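Local atomic coordinates of putative glutathionylspermidine synthase (Methylobacillus flagellatus, PDB entry 3N6X), a protein that is of unconfirmed function but probably acts as an ATP-dependent ligase of the circularly permuted ATP-grasp family, perhaps making glutathionylspermidine. Residues 47-55 against 178-186. Residues are numbered along the deposited sequence; the frame is centred on the assembly and turned at random.
Sequences ELLFRRVGI and KMMMRLFPE
Leu183 is the knob of this contact: its side chain sits in a hole formed by Leu48, Leu49, Arg52 and Val53 of helix 42-53. The branched end of leucine suits the task, because its two methyls divide the work. Leu183 CD1 lies 3.8 Å from Leu49 CD2, the two side chains crossing at about a right angle, while Leu183 CD2 lies 3.9 Å from Arg52 CD and also meets Val53 CG1. One turn earlier on the same helix, selenomethionine Met179 supplies a flexible chain, bent twice, to which beta-branched Val53 and Ile55 offer methyls. It meets Ile55 tip to tip, Met179 CE lying 3.6 Å from Ile55 CD1, and Met179 SE lies 3.9 Å from Val53 CG2. The ring of Phe184 packs near Leu48 and stands edge-to-face with Trp30.

Arg52 suits the polar part by joining an apolar stem, packed on Leu183, to a charged end; its extended chain (chi2 -168°, chi3 -164°) carries the guanidinium to the C-terminal end of helix 170-183. Leu48 CD2 lies over one guanidinium face. Arg52 NH1 comes within 2.9 Å of Leu183 O near the guanidinium plane, but the angle is too poor for a hydrogen bond. Arg52 NH2 instead donates to a water at 2.9 Å, which in turn donates to Glu186 OE2, an oxygen also bonded by Trp30. The axes of 47-53 and 178-183 come within 11.8 Å at 80°, a steep knob-into-hole crossing that joins helix 42-53, near the N-terminus, to helix 170-183 of the ATP-grasp family region.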
loop_
_atom_site.group_PDB
_atom_site.type_symbol
_atom_site.label_atom_id
_atom_site.label_comp_id
_atom_site.label_asym_id
_atom_site.label_seq_id
_atom_site.Cartn_x
_atom_site.Cartn_y
_atom_site.Cartn_z
ATOM N N GLU A 47 -6.026 28.330 -8.617
ATOM C CA GLU A 47 -5.662 29.718 -8.367
ATOM C C GLU A 47 -5.315 29.910 -6.885
ATOM O O GLU A 47 -4.287 30.525 -6.575
ATOM C CB GLU A 47 -6.802 30.657 -8.789
ATOM C CG GLU A 47 -6.800 30.976 -10.277
ATOM C CD GLU A 47 -8.053 31.656 -10.801
ATOM O OE1 GLU A 47 -8.661 32.458 -10.053
ATOM O OE2 GLU A 47 -8.404 31.418 -11.980
ATOM N N LEU A 48 -6.149 29.327 -5.971
ATOM C CA LEU A 48 -5.937 29.364 -4.516
ATOM C C LEU A 48 -4.590 28.704 -4.157
ATOM O O LEU A 48 -3.801 29.279 -3.402
ATOM C CB LEU A 48 -7.104 28.642 -3.786
ATOM C CG LEU A 48 -7.138 28.761 -2.238
ATOM C CD1 LEU A 48 -8.564 28.663 -1.717
ATOM C CD2 LEU A 48 -6.274 27.683 -1.572
ATOM N N LEU A 49 -4.333 27.501 -4.710
ATOM C CA LEU A 49 -3.105 26.750 -4.450
ATOM C C LEU A 49 -1.854 27.471 -4.942
ATOM O O LEU A 49 -0.814 27.398 -4.289
ATOM C CB LEU A 49 -3.198 25.330 -5.029
ATOM C CG LEU A 49 -4.083 24.369 -4.227
ATOM C CD1 LEU A 49 -4.653 23.278 -5.115
ATOM C CD2 LEU A 49 -3.323 23.768 -3.058
ATOM N N PHE A 50 -1.960 28.214 -6.056
ATOM C CA PHE A 50 -0.824 28.984 -6.562
ATOM C C PHE A 50 -0.581 30.251 -5.724
ATOM O O PHE A 50 0.550 30.506 -5.330
ATOM C CB PHE A 50 -1.009 29.345 -8.044
ATOM C CG PHE A 50 0.112 30.201 -8.581
ATOM C CD1 PHE A 50 1.359 29.651 -8.859
ATOM C CD2 PHE A 50 -0.061 31.569 -8.761
ATOM C CE1 PHE A 50 2.401 30.449 -9.327
ATOM C CE2 PHE A 50 0.985 32.366 -9.220
ATOM C CZ PHE A 50 2.206 31.800 -9.509
ATOM N N ARG A 51 -1.645 31.055 -5.483
ATOM C CA ARG A 51 -1.566 32.305 -4.712
ATOM C C ARG A 51 -0.989 32.083 -3.309
ATOM O O ARG A 51 -0.174 32.887 -2.846
ATOM C CB ARG A 51 -2.953 32.961 -4.587
ATOM C CG ARG A 51 -3.416 33.723 -5.826
ATOM C CD ARG A 51 -4.644 34.584 -5.529
ATOM N NE ARG A 51 -5.602 33.913 -4.637
ATOM C CZ ARG A 51 -6.621 33.165 -5.057
ATOM N NH1 ARG A 51 -6.839 32.999 -6.356
ATOM N NH2 ARG A 51 -7.431 32.584 -4.181
ATOM N N ARG A 52 -1.429 31.002 -2.629
ATOM C CA ARG A 52 -1.000 30.697 -1.268
ATOM C C ARG A 52 0.320 29.914 -1.219
ATOM O O ARG A 52 1.245 30.331 -0.520
ATOM C CB ARG A 52 -2.102 29.940 -0.497
ATOM C CG ARG A 52 -3.371 30.748 -0.229
ATOM C CD ARG A 52 -4.253 30.017 0.762
ATOM N NE ARG A 52 -5.621 30.536 0.792
ATOM C CZ ARG A 52 -6.531 30.174 1.694
ATOM N NH1 ARG A 52 -6.218 29.310 2.654
ATOM N NH2 ARG A 52 -7.755 30.686 1.654
ATOM N N VAL A 53 0.393 28.757 -1.912
ATOM C CA VAL A 53 1.576 27.889 -1.843
ATOM C C VAL A 53 2.430 27.752 -3.140
ATOM O O VAL A 53 3.402 26.993 -3.153
ATOM C CB VAL A 53 1.330 26.530 -1.104
ATOM C CG1 VAL A 53 1.093 26.751 0.391
ATOM C CG2 VAL A 53 0.181 25.746 -1.730
ATOM N N GLY A 54 2.104 28.540 -4.166
ATOM C CA GLY A 54 2.862 28.592 -5.418
ATOM C C GLY A 54 2.907 27.306 -6.219
ATOM O O GLY A 54 3.927 27.003 -6.845
ATOM N N ILE A 55 1.792 26.549 -6.232
ATOM C CA ILE A 55 1.701 25.283 -6.970
ATOM C C ILE A 55 1.156 25.489 -8.395
ATOM O O ILE A 55 0.207 26.252 -8.594
ATOM C CB ILE A 55 0.853 24.244 -6.185
ATOM C CG1 ILE A 55 1.574 23.766 -4.916
ATOM C CG2 ILE A 55 0.461 23.063 -7.074
ATOM C CD1 ILE A 55 0.683 22.951 -3.994
ATOM N N LYS A 178 0.186 17.901 6.351
ATOM C CA LYS A 178 0.956 19.120 6.581
ATOM C C LYS A 178 0.452 20.265 5.664
ATOM O O LYS A 178 0.277 21.382 6.131
ATOM C CB LYS A 178 2.451 18.832 6.350
ATOM C CG LYS A 178 3.383 19.899 6.885
ATOM C CD LYS A 178 4.849 19.602 6.531
ATOM C CE LYS A 178 5.685 20.864 6.476
ATOM N NZ LYS A 178 6.888 20.774 7.351
HETATM N N MSE A 179 0.122 19.938 4.395
HETATM C CA MSE A 179 -0.412 20.866 3.384
HETATM C C MSE A 179 -1.794 21.412 3.789
HETATM O O MSE A 179 -2.025 22.623 3.699
HETATM C CB MSE A 179 -0.485 20.154 2.010
HETATM C CG MSE A 179 -1.165 20.980 0.909
HETATM SE SE MSE A 179 -0.254 22.686 0.591
HETATM C CE MSE A 179 1.073 22.080 -0.559
HETATM N N MSE A 180 -2.711 20.510 4.233
HETATM C CA MSE A 180 -4.068 20.865 4.662
HETATM C C MSE A 180 -4.043 21.753 5.898
HETATM O O MSE A 180 -4.844 22.685 6.000
HETATM C CB MSE A 180 -4.903 19.595 4.944
HETATM C CG MSE A 180 -5.299 18.839 3.683
HETATM SE SE MSE A 180 -6.628 19.737 2.563
HETATM C CE MSE A 180 -8.079 19.799 3.772
HETATM N N MSE A 181 -3.142 21.438 6.864
HETATM C CA MSE A 181 -2.978 22.208 8.097
HETATM C C MSE A 181 -2.414 23.615 7.789
HETATM O O MSE A 181 -2.787 24.590 8.446
HETATM C CB MSE A 181 -2.065 21.456 9.089
HETATM C CG MSE A 181 -1.863 22.214 10.427
HETATM SE SE MSE A 181 -3.566 22.537 11.408
HETATM C CE MSE A 181 -3.760 20.761 12.149
ATOM N N ARG A 182 -1.524 23.710 6.785
ATOM C CA ARG A 182 -0.917 24.975 6.376
ATOM C C ARG A 182 -1.962 25.866 5.664
ATOM O O ARG A 182 -2.043 27.056 5.951
ATOM C CB ARG A 182 0.286 24.698 5.459
ATOM C CG ARG A 182 1.212 25.872 5.219
ATOM C CD ARG A 182 2.331 25.437 4.284
ATOM N NE ARG A 182 3.450 26.382 4.257
ATOM C CZ ARG A 182 4.484 26.280 3.426
ATOM N NH1 ARG A 182 4.545 25.282 2.551
ATOM N NH2 ARG A 182 5.464 27.173 3.464
ATOM N N LEU A 183 -2.781 25.276 4.769
ATOM C CA LEU A 183 -3.798 26.023 4.032
ATOM C C LEU A 183 -5.003 26.386 4.894
ATOM O O LEU A 183 -5.453 27.531 4.848
ATOM C CB LEU A 183 -4.283 25.227 2.800
ATOM C CG LEU A 183 -3.298 25.000 1.656
ATOM C CD1 LEU A 183 -3.843 23.961 0.686
ATOM C CD2 LEU A 183 -2.985 26.296 0.918
ATOM N N PHE A 184 -5.596 25.390 5.607
ATOM C CA PHE A 184 -6.859 25.601 6.329
ATOM C C PHE A 184 -6.826 25.207 7.831
ATOM O O PHE A 184 -7.603 24.342 8.256
ATOM C CB PHE A 184 -8.021 24.891 5.601
ATOM C CG PHE A 184 -7.890 24.830 4.094
ATOM C CD1 PHE A 184 -8.123 25.958 3.311
ATOM C CD2 PHE A 184 -7.545 23.645 3.458
ATOM C CE1 PHE A 184 -8.011 25.900 1.916
ATOM C CE2 PHE A 184 -7.443 23.585 2.061
ATOM C CZ PHE A 184 -7.684 24.711 1.298
ATOM N N PRO A 185 -6.019 25.906 8.677
ATOM C CA PRO A 185 -5.993 25.558 10.112
ATOM C C PRO A 185 -7.371 25.589 10.769
ATOM O O PRO A 185 -7.676 24.727 11.594
ATOM C CB PRO A 185 -5.040 26.607 10.718
ATOM C CG PRO A 185 -4.937 27.689 9.690
ATOM C CD PRO A 185 -5.073 27.001 8.375
ATOM N N GLU A 186 -8.228 26.534 10.352
ATOM C CA GLU A 186 -9.581 26.689 10.904
ATOM C C GLU A 186 -10.469 25.433 10.709
ATOM O O GLU A 186 -11.340 25.161 11.535
ATOM C CB GLU A 186 -10.258 27.966 10.353
ATOM C CG GLU A 186 -10.665 27.897 8.881
ATOM C CD GLU A 186 -9.589 28.176 7.840
ATOM O OE1 GLU A 186 -8.405 28.339 8.217
ATOM O OE2 GLU A 186 -9.940 28.232 6.640
HETATM O O HOH W 1 -9.171 29.718 4.005
#